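Local coordinates for metagenomic carboxyl esterase MGS0156 (Uncultured organism, PDB 5D8M), which probably hydrolyses carboxylic ester bonds, as a carboxyl esterase of metagenomic origin with an alpha/beta-hydrolase type of fold, at residues A[36-45]-A[326-337]; A[187-195]-A[225-234]. All coordinates share one frame; numbering follows the deposited sequence.

Contact 1. Residues A[36-45]-A[326-337]; sequences RFREIMTAIM and ALLEAIARYVEE
Arg36 reaches out from helix 34-48 and grips Glu337 of helix 324-338. Its CB lies 3.9 Å from CE2 of Tyr334. CG stays near that CE2 and also passes OE1 of Glu337. The chain bends at chi2 (55°), which swings the guanidinium toward the carboxylate. CD runs by OE1 as well. NE then donates to Glu337 OE1 at 2.9 Å, and NH2 donates to Glu337 OE2 at 2.6 Å. Each oxygen uses its syn lone pair. The guanidinium and carboxylate planes are only 17° apart, so this side-on salt bridge is nearly flat. NH1 turns back to a weak bond with Glu39 OE1. The backbone oxygens of Arg76 and Pro77 take bonds from NH1 and NH2, which further fixes the guanidinium. CG1 of Ile40 lies over one face, toward the rim. An alanine here would remove the guanidinium, and the Glu337 carboxylate would probably lose its mate across the helix pair.

Next to the salt bridge the packing is knobs-into-holes. Phe37 sits among Leu327, Ala330, Ile331 and Tyr334, with CE1 3.7 Å from Ala330 CB. Ala330 is itself a knob between Phe37, Ile40, Met41 and Ile44; its CB is 3.6 Å from CB of Met41. The axes of 36-45 and 326-337 come within 8.8 Å, and their N-to-C directions differ by 128°. Met41, a selenomethionine, lays SE 3.7 Å from Leu327 CD1. Ile44 lays CD1 against the CB, CG and CD of Glu329, whose OE1 bonds His48 and whose OE2 takes both NE and NH2 of Arg333.

The helices pack together on the parallel sheet. Phe37 and Tyr334 both touch strands 244-248 and 290-293, and Ile331 reaches strand 178-184.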
loop_
_atom_site.group_PDB
_atom_site.type_symbol
_atom_site.label_atom_id
_atom_site.label_comp_id
_atom_site.label_asym_id
_atom_site.label_seq_id
_atom_site.Cartn_x
_atom_site.Cartn_y
_atom_site.Cartn_z
ATOM N N ARG A 36 -12.274 -10.680 -10.484
ATOM C CA ARG A 36 -13.006 -11.099 -9.302
ATOM C C ARG A 36 -12.985 -9.983 -8.247
ATOM O O ARG A 36 -13.987 -9.734 -7.568
ATOM C CB ARG A 36 -12.432 -12.404 -8.740
ATOM C CG ARG A 36 -13.154 -12.937 -7.485
ATOM C CD ARG A 36 -14.646 -13.128 -7.697
ATOM N NE ARG A 36 -15.284 -13.679 -6.504
ATOM C CZ ARG A 36 -16.594 -13.877 -6.369
ATOM N NH1 ARG A 36 -17.425 -13.567 -7.359
ATOM N NH2 ARG A 36 -17.074 -14.401 -5.248
ATOM N N PHE A 37 -11.866 -9.275 -8.140
ATOM C CA PHE A 37 -11.818 -8.188 -7.168
ATOM C C PHE A 37 -12.827 -7.076 -7.523
ATOM O O PHE A 37 -13.534 -6.582 -6.632
ATOM C CB PHE A 37 -10.400 -7.627 -7.044
ATOM C CG PHE A 37 -10.250 -6.610 -5.940
ATOM C CD1 PHE A 37 -10.130 -7.011 -4.613
ATOM C CD2 PHE A 37 -10.285 -5.260 -6.225
ATOM C CE1 PHE A 37 -10.010 -6.063 -3.582
ATOM C CE2 PHE A 37 -10.163 -4.303 -5.209
ATOM C CZ PHE A 37 -10.021 -4.712 -3.888
ATOM N N ARG A 38 -12.908 -6.696 -8.804
ATOM C CA ARG A 38 -13.905 -5.695 -9.234
ATOM C C ARG A 38 -15.327 -6.148 -8.894
ATOM O O ARG A 38 -16.153 -5.375 -8.397
ATOM C CB ARG A 38 -13.810 -5.415 -10.747
ATOM C CG ARG A 38 -14.907 -4.460 -11.260
ATOM C CD ARG A 38 -14.818 -4.199 -12.784
ATOM N NE ARG A 38 -13.477 -3.749 -13.189
ATOM C CZ ARG A 38 -13.025 -2.503 -13.099
ATOM N NH1 ARG A 38 -13.805 -1.545 -12.625
ATOM N NH2 ARG A 38 -11.785 -2.215 -13.491
ATOM N N GLU A 39 -15.588 -7.420 -9.151
ATOM C CA GLU A 39 -16.869 -8.027 -8.876
ATOM C C GLU A 39 -17.244 -7.926 -7.392
ATOM O O GLU A 39 -18.356 -7.543 -7.047
ATOM C CB GLU A 39 -16.816 -9.487 -9.325
ATOM C CG GLU A 39 -18.132 -10.245 -9.333
ATOM C CD GLU A 39 -17.960 -11.593 -10.000
ATOM O OE1 GLU A 39 -16.796 -12.019 -10.179
ATOM O OE2 GLU A 39 -18.973 -12.209 -10.386
ATOM N N ILE A 40 -16.306 -8.291 -6.525
ATOM C CA ILE A 40 -16.505 -8.219 -5.084
ATOM C C ILE A 40 -16.723 -6.781 -4.623
ATOM O O ILE A 40 -17.687 -6.492 -3.895
ATOM C CB ILE A 40 -15.304 -8.832 -4.346
ATOM C CG1 ILE A 40 -15.340 -10.357 -4.506
ATOM C CG2 ILE A 40 -15.306 -8.434 -2.865
ATOM C CD1 ILE A 40 -14.100 -11.067 -3.944
HETATM N N MSE A 41 -15.855 -5.868 -5.055
HETATM C CA MSE A 41 -15.947 -4.490 -4.565
HETATM C C MSE A 41 -17.237 -3.839 -5.063
HETATM O O MSE A 41 -17.934 -3.138 -4.322
HETATM C CB MSE A 41 -14.724 -3.672 -4.982
HETATM C CG MSE A 41 -14.630 -2.321 -4.292
HETATM SE SE MSE A 41 -12.920 -1.434 -4.609
HETATM C CE MSE A 41 -13.394 0.307 -3.793
ATOM N N THR A 42 -17.586 -4.124 -6.306
ATOM C CA THR A 42 -18.797 -3.590 -6.904
ATOM C C THR A 42 -20.086 -4.054 -6.181
ATOM O O THR A 42 -20.989 -3.245 -5.932
ATOM C CB THR A 42 -18.847 -3.971 -8.405
ATOM O OG1 THR A 42 -17.739 -3.349 -9.078
ATOM C CG2 THR A 42 -20.150 -3.519 -9.042
ATOM N N ALA A 43 -20.154 -5.342 -5.841
ATOM C CA ALA A 43 -21.278 -5.913 -5.094
ATOM C C ALA A 43 -21.370 -5.344 -3.683
ATOM O O ALA A 43 -22.470 -5.075 -3.190
ATOM C CB ALA A 43 -21.162 -7.444 -5.036
ATOM N N ILE A 44 -20.210 -5.150 -3.044
ATOM C CA ILE A 44 -20.159 -4.560 -1.704
ATOM C C ILE A 44 -20.820 -3.187 -1.704
ATOM O O ILE A 44 -21.646 -2.875 -0.842
ATOM C CB ILE A 44 -18.690 -4.463 -1.184
ATOM C CG1 ILE A 44 -18.221 -5.850 -0.720
ATOM C CG2 ILE A 44 -18.565 -3.455 -0.034
ATOM C CD1 ILE A 44 -16.780 -5.896 -0.285
HETATM N N MSE A 45 -20.477 -2.376 -2.695
HETATM C CA MSE A 45 -21.002 -1.026 -2.754
HETATM C C MSE A 45 -22.457 -1.015 -3.165
HETATM O O MSE A 45 -23.205 -0.151 -2.724
HETATM C CB MSE A 45 -20.162 -0.186 -3.700
HETATM C CG MSE A 45 -18.732 -0.084 -3.198
HETATM SE SE MSE A 45 -17.527 0.844 -4.392
HETATM C CE MSE A 45 -18.103 2.676 -4.014
ATOM N N ALA A 326 -15.037 0.441 1.376
ATOM C CA ALA A 326 -15.398 -0.589 0.413
ATOM C C ALA A 326 -14.149 -1.316 -0.069
ATOM O O ALA A 326 -14.159 -2.549 -0.227
ATOM C CB ALA A 326 -16.140 0.005 -0.745
ATOM N N LEU A 327 -13.074 -0.556 -0.295
ATOM C CA LEU A 327 -11.807 -1.131 -0.741
ATOM C C LEU A 327 -11.264 -2.127 0.276
ATOM O O LEU A 327 -10.869 -3.225 -0.103
ATOM C CB LEU A 327 -10.754 -0.040 -0.996
ATOM C CG LEU A 327 -9.408 -0.517 -1.585
ATOM C CD1 LEU A 327 -9.537 -0.901 -3.085
ATOM C CD2 LEU A 327 -8.321 0.571 -1.408
ATOM N N LEU A 328 -11.234 -1.741 1.557
ATOM C CA LEU A 328 -10.683 -2.604 2.594
ATOM C C LEU A 328 -11.564 -3.848 2.799
ATOM O O LEU A 328 -11.048 -4.949 2.978
ATOM C CB LEU A 328 -10.537 -1.848 3.913
ATOM C CG LEU A 328 -9.774 -2.558 5.034
ATOM C CD1 LEU A 328 -8.321 -2.816 4.600
ATOM C CD2 LEU A 328 -9.814 -1.731 6.337
ATOM N N GLU A 329 -12.885 -3.666 2.789
ATOM C CA GLU A 329 -13.777 -4.801 2.862
ATOM C C GLU A 329 -13.612 -5.753 1.666
ATOM O O GLU A 329 -13.595 -6.977 1.841
ATOM C CB GLU A 329 -15.235 -4.333 2.980
ATOM C CG GLU A 329 -16.172 -5.484 3.318
ATOM C CD GLU A 329 -17.652 -5.125 3.212
ATOM O OE1 GLU A 329 -18.031 -3.937 3.443
ATOM O OE2 GLU A 329 -18.447 -6.039 2.883
ATOM N N ALA A 330 -13.476 -5.210 0.458
ATOM C CA ALA A 330 -13.242 -6.047 -0.715
ATOM C C ALA A 330 -11.928 -6.820 -0.581
ATOM O O ALA A 330 -11.858 -8.013 -0.914
ATOM C CB ALA A 330 -13.243 -5.188 -2.017
ATOM N N ILE A 331 -10.892 -6.145 -0.096
ATOM C CA ILE A 331 -9.617 -6.813 0.141
ATOM C C ILE A 331 -9.808 -8.007 1.088
ATOM O O ILE A 331 -9.409 -9.120 0.746
ATOM C CB ILE A 331 -8.573 -5.841 0.732
ATOM C CG1 ILE A 331 -8.128 -4.821 -0.326
ATOM C CG2 ILE A 331 -7.378 -6.599 1.371
ATOM C CD1 ILE A 331 -7.394 -3.645 0.313
ATOM N N ALA A 332 -10.417 -7.768 2.251
ATOM C CA ALA A 332 -10.661 -8.820 3.241
ATOM C C ALA A 332 -11.446 -9.990 2.663
ATOM O O ALA A 332 -11.132 -11.138 2.940
ATOM C CB ALA A 332 -11.408 -8.252 4.483
ATOM N N ARG A 333 -12.499 -9.697 1.906
ATOM C CA ARG A 333 -13.346 -10.744 1.349
ATOM C C ARG A 333 -12.644 -11.518 0.233
ATOM O O ARG A 333 -12.829 -12.732 0.123
ATOM C CB ARG A 333 -14.674 -10.163 0.836
ATOM C CG ARG A 333 -15.574 -9.639 1.973
ATOM C CD ARG A 333 -17.001 -9.538 1.505
ATOM N NE ARG A 333 -17.862 -8.789 2.415
ATOM C CZ ARG A 333 -18.545 -9.325 3.420
ATOM N NH1 ARG A 333 -18.467 -10.636 3.681
ATOM N NH2 ARG A 333 -19.313 -8.544 4.160
ATOM N N TYR A 334 -11.843 -10.826 -0.582
ATOM C CA TYR A 334 -11.087 -11.494 -1.659
ATOM C C TYR A 334 -10.082 -12.462 -1.042
ATOM O O TYR A 334 -9.980 -13.623 -1.455
ATOM C CB TYR A 334 -10.345 -10.481 -2.571
ATOM C CG TYR A 334 -9.676 -11.150 -3.760
ATOM C CD1 TYR A 334 -8.482 -11.869 -3.609
ATOM C CD2 TYR A 334 -10.237 -11.077 -5.032
ATOM C CE1 TYR A 334 -7.882 -12.504 -4.685
ATOM C CE2 TYR A 334 -9.627 -11.711 -6.117
ATOM C CZ TYR A 334 -8.455 -12.420 -5.930
ATOM O OH TYR A 334 -7.862 -13.066 -6.985
ATOM N N VAL A 335 -9.329 -11.989 -0.052
ATOM C CA VAL A 335 -8.283 -12.830 0.537
ATOM C C VAL A 335 -8.886 -14.015 1.291
ATOM O O VAL A 335 -8.430 -15.161 1.132
ATOM C CB VAL A 335 -7.352 -12.008 1.473
ATOM C CG1 VAL A 335 -6.320 -12.917 2.140
ATOM C CG2 VAL A 335 -6.643 -10.928 0.671
ATOM N N GLU A 336 -9.940 -13.773 2.070
ATOM C CA GLU A 336 -10.624 -14.890 2.734
ATOM C C GLU A 336 -11.112 -15.928 1.723
ATOM O O GLU A 336 -10.970 -17.138 1.930
ATOM C CB GLU A 336 -11.809 -14.412 3.572
ATOM C CG GLU A 336 -12.577 -15.600 4.197
ATOM C CD GLU A 336 -13.770 -15.173 5.033
ATOM O OE1 GLU A 336 -13.822 -13.992 5.471
ATOM O OE2 GLU A 336 -14.650 -16.028 5.264
ATOM N N GLU A 337 -11.680 -15.456 0.623
ATOM C CA GLU A 337 -12.125 -16.354 -0.433
ATOM C C GLU A 337 -10.935 -17.085 -1.058
ATOM O O GLU A 337 -10.999 -18.291 -1.303
ATOM C CB GLU A 337 -12.897 -15.586 -1.506
ATOM C CG GLU A 337 -13.400 -16.451 -2.675
ATOM C CD GLU A 337 -14.239 -15.658 -3.677
ATOM O OE1 GLU A 337 -13.647 -14.973 -4.541
ATOM O OE2 GLU A 337 -15.490 -15.714 -3.597
#

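Contact 2. Residues A[187-195]-A[225-234]; sequences AIDGSPLAE and LKRAYRLRFL
Ser191 and Leu225 join a loop of what is, by its strand order, probably an alpha/beta-hydrolase type of fold to the start of helix 227-236. The loop follows strand 178-184 and makes a type I beta turn from Ala187 to Gly190. One direct backbone bond ties the segments: Ser191 N donates to Leu225 O at 3.0 Å. The same oxygen lies 3.1 Å from Gly190 CA. A side chain on Gly190 would probably collide with it, and the positive phi of this residue also suits glycine.

Waters make most of the other polar links. One joins Ile188 O to Arg230 O and NE. A second joins Asp189 O to Arg227 NE, and a third joins Ser191 O to Arg227 N. A fourth spans Glu195 OE2 and Ala228 N.

The apolar contacts are between single methyl and methylene groups. Ala187 CB meets Leu225 CD2 at 3.7 Å, and Ala194 CB rests against Leu225 CB. Ile188 CG2 touches Leu234 CD1 at 3.8 Å, the two side chains crossing at about a right angle.

Among the charged side chains, Glu195 lies across the aliphatic part of Lys226. Glu195 OE1 and Lys226 NZ are 4.2 Å apart, too far for a salt bridge. Arg227 pairs with Asp283. Arg230 bends at chi2 and chi3, which lays its chain against the backbone of the turn. Its guanidinium goes on to Glu166 and Ser224 O, while its CD lies 3.5 Å from Ala187 O.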
loop_
_atom_site.group_PDB
_atom_site.type_symbol
_atom_site.label_atom_id
_atom_site.label_comp_id
_atom_site.label_asym_id
_atom_site.label_seq_id
_atom_site.Cartn_x
_atom_site.Cartn_y
_atom_site.Cartn_z
ATOM N N ALA A 187 5.413 0.534 -2.069
ATOM C CA ALA A 187 6.611 0.957 -2.795
ATOM C C ALA A 187 7.521 -0.231 -3.046
ATOM O O ALA A 187 8.674 -0.237 -2.616
ATOM C CB ALA A 187 7.359 2.048 -1.996
ATOM N N ILE A 188 7.009 -1.234 -3.748
ATOM C CA ILE A 188 7.732 -2.506 -3.877
ATOM C C ILE A 188 9.118 -2.328 -4.519
ATOM O O ILE A 188 10.120 -2.853 -4.023
ATOM C CB ILE A 188 6.905 -3.524 -4.687
ATOM C CG1 ILE A 188 5.473 -3.636 -4.136
ATOM C CG2 ILE A 188 7.623 -4.894 -4.745
ATOM C CD1 ILE A 188 5.373 -3.914 -2.625
ATOM N N ASP A 189 9.181 -1.577 -5.621
ATOM C CA ASP A 189 10.453 -1.254 -6.253
ATOM C C ASP A 189 10.997 0.113 -5.837
ATOM O O ASP A 189 11.870 0.667 -6.506
ATOM C CB ASP A 189 10.326 -1.266 -7.778
ATOM C CG ASP A 189 9.983 -2.633 -8.343
ATOM O OD1 ASP A 189 10.219 -3.660 -7.667
ATOM O OD2 ASP A 189 9.505 -2.668 -9.497
ATOM N N GLY A 190 10.492 0.662 -4.744
ATOM C CA GLY A 190 10.925 1.980 -4.317
ATOM C C GLY A 190 10.293 3.049 -5.204
ATOM O O GLY A 190 9.211 2.835 -5.772
ATOM N N SER A 191 10.954 4.197 -5.313
ATOM C CA SER A 191 10.490 5.289 -6.181
ATOM C C SER A 191 11.692 6.083 -6.641
ATOM O O SER A 191 12.611 6.319 -5.849
ATOM C CB SER A 191 9.495 6.206 -5.429
ATOM O OG SER A 191 9.185 7.363 -6.214
ATOM N N PRO A 192 11.713 6.507 -7.923
ATOM C CA PRO A 192 12.840 7.344 -8.323
ATOM C C PRO A 192 12.887 8.673 -7.562
ATOM O O PRO A 192 13.940 9.301 -7.501
ATOM C CB PRO A 192 12.609 7.574 -9.824
ATOM C CG PRO A 192 11.186 7.210 -10.071
ATOM C CD PRO A 192 10.765 6.258 -9.022
ATOM N N LEU A 193 11.776 9.081 -6.969
ATOM C CA LEU A 193 11.754 10.328 -6.204
ATOM C C LEU A 193 12.677 10.247 -4.986
ATOM O O LEU A 193 13.187 11.260 -4.537
ATOM C CB LEU A 193 10.331 10.657 -5.755
ATOM C CG LEU A 193 9.343 10.963 -6.886
ATOM C CD1 LEU A 193 7.941 11.123 -6.320
ATOM C CD2 LEU A 193 9.736 12.190 -7.693
ATOM N N ALA A 194 12.907 9.047 -4.456
ATOM C CA ALA A 194 13.809 8.922 -3.312
ATOM C C ALA A 194 15.230 9.379 -3.669
ATOM O O ALA A 194 15.999 9.802 -2.806
ATOM C CB ALA A 194 13.816 7.482 -2.773
ATOM N N GLU A 195 15.577 9.329 -4.943
ATOM C CA GLU A 195 16.905 9.775 -5.353
ATOM C C GLU A 195 16.897 11.204 -5.872
ATOM O O GLU A 195 17.946 11.810 -6.017
ATOM C CB GLU A 195 17.472 8.851 -6.430
ATOM C CG GLU A 195 17.909 7.484 -5.931
ATOM C CD GLU A 195 19.358 7.441 -5.482
ATOM O OE1 GLU A 195 19.943 8.513 -5.198
ATOM O OE2 GLU A 195 19.915 6.322 -5.419
ATOM N N LEU A 225 13.788 3.273 0.290
ATOM C CA LEU A 225 12.905 3.518 -0.845
ATOM C C LEU A 225 13.641 3.721 -2.170
ATOM O O LEU A 225 13.011 3.971 -3.197
ATOM C CB LEU A 225 12.021 4.734 -0.552
ATOM C CG LEU A 225 11.041 4.437 0.587
ATOM C CD1 LEU A 225 10.266 5.700 1.020
ATOM C CD2 LEU A 225 10.099 3.326 0.122
ATOM N N LYS A 226 14.967 3.630 -2.163
ATOM C CA LYS A 226 15.719 3.792 -3.409
ATOM C C LYS A 226 15.530 2.574 -4.294
ATOM O O LYS A 226 15.574 1.442 -3.833
ATOM C CB LYS A 226 17.212 4.027 -3.142
ATOM C CG LYS A 226 17.461 5.390 -2.513
ATOM C CD LYS A 226 18.907 5.662 -2.201
ATOM C CE LYS A 226 19.028 7.003 -1.472
ATOM N NZ LYS A 226 20.447 7.336 -1.229
ATOM N N ARG A 227 15.295 2.829 -5.570
ATOM C CA ARG A 227 15.035 1.780 -6.529
ATOM C C ARG A 227 16.157 0.718 -6.527
ATOM O O ARG A 227 15.879 -0.476 -6.479
ATOM C CB ARG A 227 14.868 2.394 -7.928
ATOM C CG ARG A 227 14.828 1.376 -9.039
ATOM C CD ARG A 227 14.562 2.046 -10.389
ATOM N NE ARG A 227 13.167 2.451 -10.505
ATOM C CZ ARG A 227 12.652 3.035 -11.575
ATOM N NH1 ARG A 227 13.426 3.297 -12.614
ATOM N NH2 ARG A 227 11.365 3.359 -11.603
ATOM N N ALA A 228 17.412 1.161 -6.562
ATOM C CA ALA A 228 18.551 0.247 -6.534
ATOM C C ALA A 228 18.485 -0.680 -5.307
ATOM O O ALA A 228 18.643 -1.890 -5.404
ATOM C CB ALA A 228 19.852 1.032 -6.545
ATOM N N TYR A 229 18.208 -0.106 -4.151
ATOM C CA TYR A 229 18.116 -0.895 -2.938
ATOM C C TYR A 229 16.969 -1.913 -2.972
ATOM O O TYR A 229 17.145 -3.087 -2.651
ATOM C CB TYR A 229 17.947 0.038 -1.754
ATOM C CG TYR A 229 18.059 -0.657 -0.423
ATOM C CD1 TYR A 229 19.303 -0.872 0.163
ATOM C CD2 TYR A 229 16.927 -1.085 0.252
ATOM C CE1 TYR A 229 19.411 -1.502 1.389
ATOM C CE2 TYR A 229 17.024 -1.708 1.471
ATOM C CZ TYR A 229 18.262 -1.912 2.043
ATOM O OH TYR A 229 18.350 -2.541 3.267
ATOM N N ARG A 230 15.790 -1.444 -3.350
ATOM C CA ARG A 230 14.596 -2.276 -3.387
ATOM C C ARG A 230 14.676 -3.399 -4.448
ATOM O O ARG A 230 14.225 -4.504 -4.190
ATOM C CB ARG A 230 13.360 -1.396 -3.625
ATOM C CG ARG A 230 13.027 -0.458 -2.439
ATOM C CD ARG A 230 11.937 -1.024 -1.484
ATOM N NE ARG A 230 12.231 -2.381 -1.022
ATOM C CZ ARG A 230 12.872 -2.684 0.106
ATOM N NH1 ARG A 230 13.272 -1.732 0.950
ATOM N NH2 ARG A 230 13.069 -3.950 0.429
ATOM N N LEU A 231 15.238 -3.107 -5.617
ATOM C CA LEU A 231 15.422 -4.128 -6.662
ATOM C C LEU A 231 16.445 -5.180 -6.233
ATOM O O LEU A 231 16.269 -6.367 -6.487
ATOM C CB LEU A 231 15.865 -3.493 -7.976
ATOM C CG LEU A 231 14.726 -2.786 -8.717
ATOM C CD1 LEU A 231 15.252 -2.093 -9.946
ATOM C CD2 LEU A 231 13.623 -3.767 -9.076
ATOM N N ARG A 232 17.503 -4.732 -5.572
ATOM C CA ARG A 232 18.520 -5.627 -5.045
ATOM C C ARG A 232 17.943 -6.577 -3.975
ATOM O O ARG A 232 18.287 -7.763 -3.929
ATOM C CB ARG A 232 19.684 -4.808 -4.476
ATOM C CG ARG A 232 20.545 -5.558 -3.490
ATOM C CD ARG A 232 21.934 -5.726 -3.989
ATOM N NE ARG A 232 22.650 -4.459 -4.066
ATOM C CZ ARG A 232 23.944 -4.361 -4.369
ATOM N NH1 ARG A 232 24.652 -5.455 -4.619
ATOM N NH2 ARG A 232 24.526 -3.173 -4.429
ATOM N N PHE A 233 17.070 -6.053 -3.119
ATOM C CA PHE A 233 16.387 -6.879 -2.127
ATOM C C PHE A 233 15.636 -8.011 -2.800
ATOM O O PHE A 233 15.718 -9.154 -2.362
ATOM C CB PHE A 233 15.410 -6.051 -1.302
ATOM C CG PHE A 233 14.537 -6.863 -0.386
ATOM C CD1 PHE A 233 15.018 -7.310 0.828
ATOM C CD2 PHE A 233 13.217 -7.144 -0.723
ATOM C CE1 PHE A 233 14.199 -8.036 1.702
ATOM C CE2 PHE A 233 12.406 -7.869 0.145
ATOM C CZ PHE A 233 12.892 -8.298 1.352
ATOM N N LEU A 234 14.900 -7.682 -3.863
ATOM C CA LEU A 234 14.062 -8.677 -4.539
ATOM C C LEU A 234 14.916 -9.631 -5.362
ATOM O O LEU A 234 14.530 -10.766 -5.570
ATOM C CB LEU A 234 13.020 -7.993 -5.431
ATOM C CG LEU A 234 11.864 -7.322 -4.672
ATOM C CD1 LEU A 234 10.979 -6.533 -5.625
ATOM C CD2 LEU A 234 11.042 -8.365 -3.958
HETATM O O HOH W 1 11.717 -4.623 -2.696
HETATM O O HOH W 2 11.195 2.769 -8.476
HETATM O O HOH W 3 15.073 5.620 -6.305
HETATM O O HOH W 4 18.327 3.958 -6.826
#

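The two contacts lie on opposite sides of the chain's centre. Their centres are 29 Å apart, their nearest atoms about 13 Å, and they do not touch. Contact 1 joins a helix near the start of the chain to one near its end, and both segments of contact 2 fall in the sequence between. Strand 178-184 relates them: contact 1 packs on it through Ile331, and the chain leaving it soon enters 187-195. There Ala187 is backbone-bonded to Ser158, which follows strand 151-157 where alpha/beta hydrolases usually carry the nucleophile. Contact 2 is thus probably the closer to the active site. Cys213, in the chain that connects the two segments of contact 2, is disulfide-bonded to Cys99.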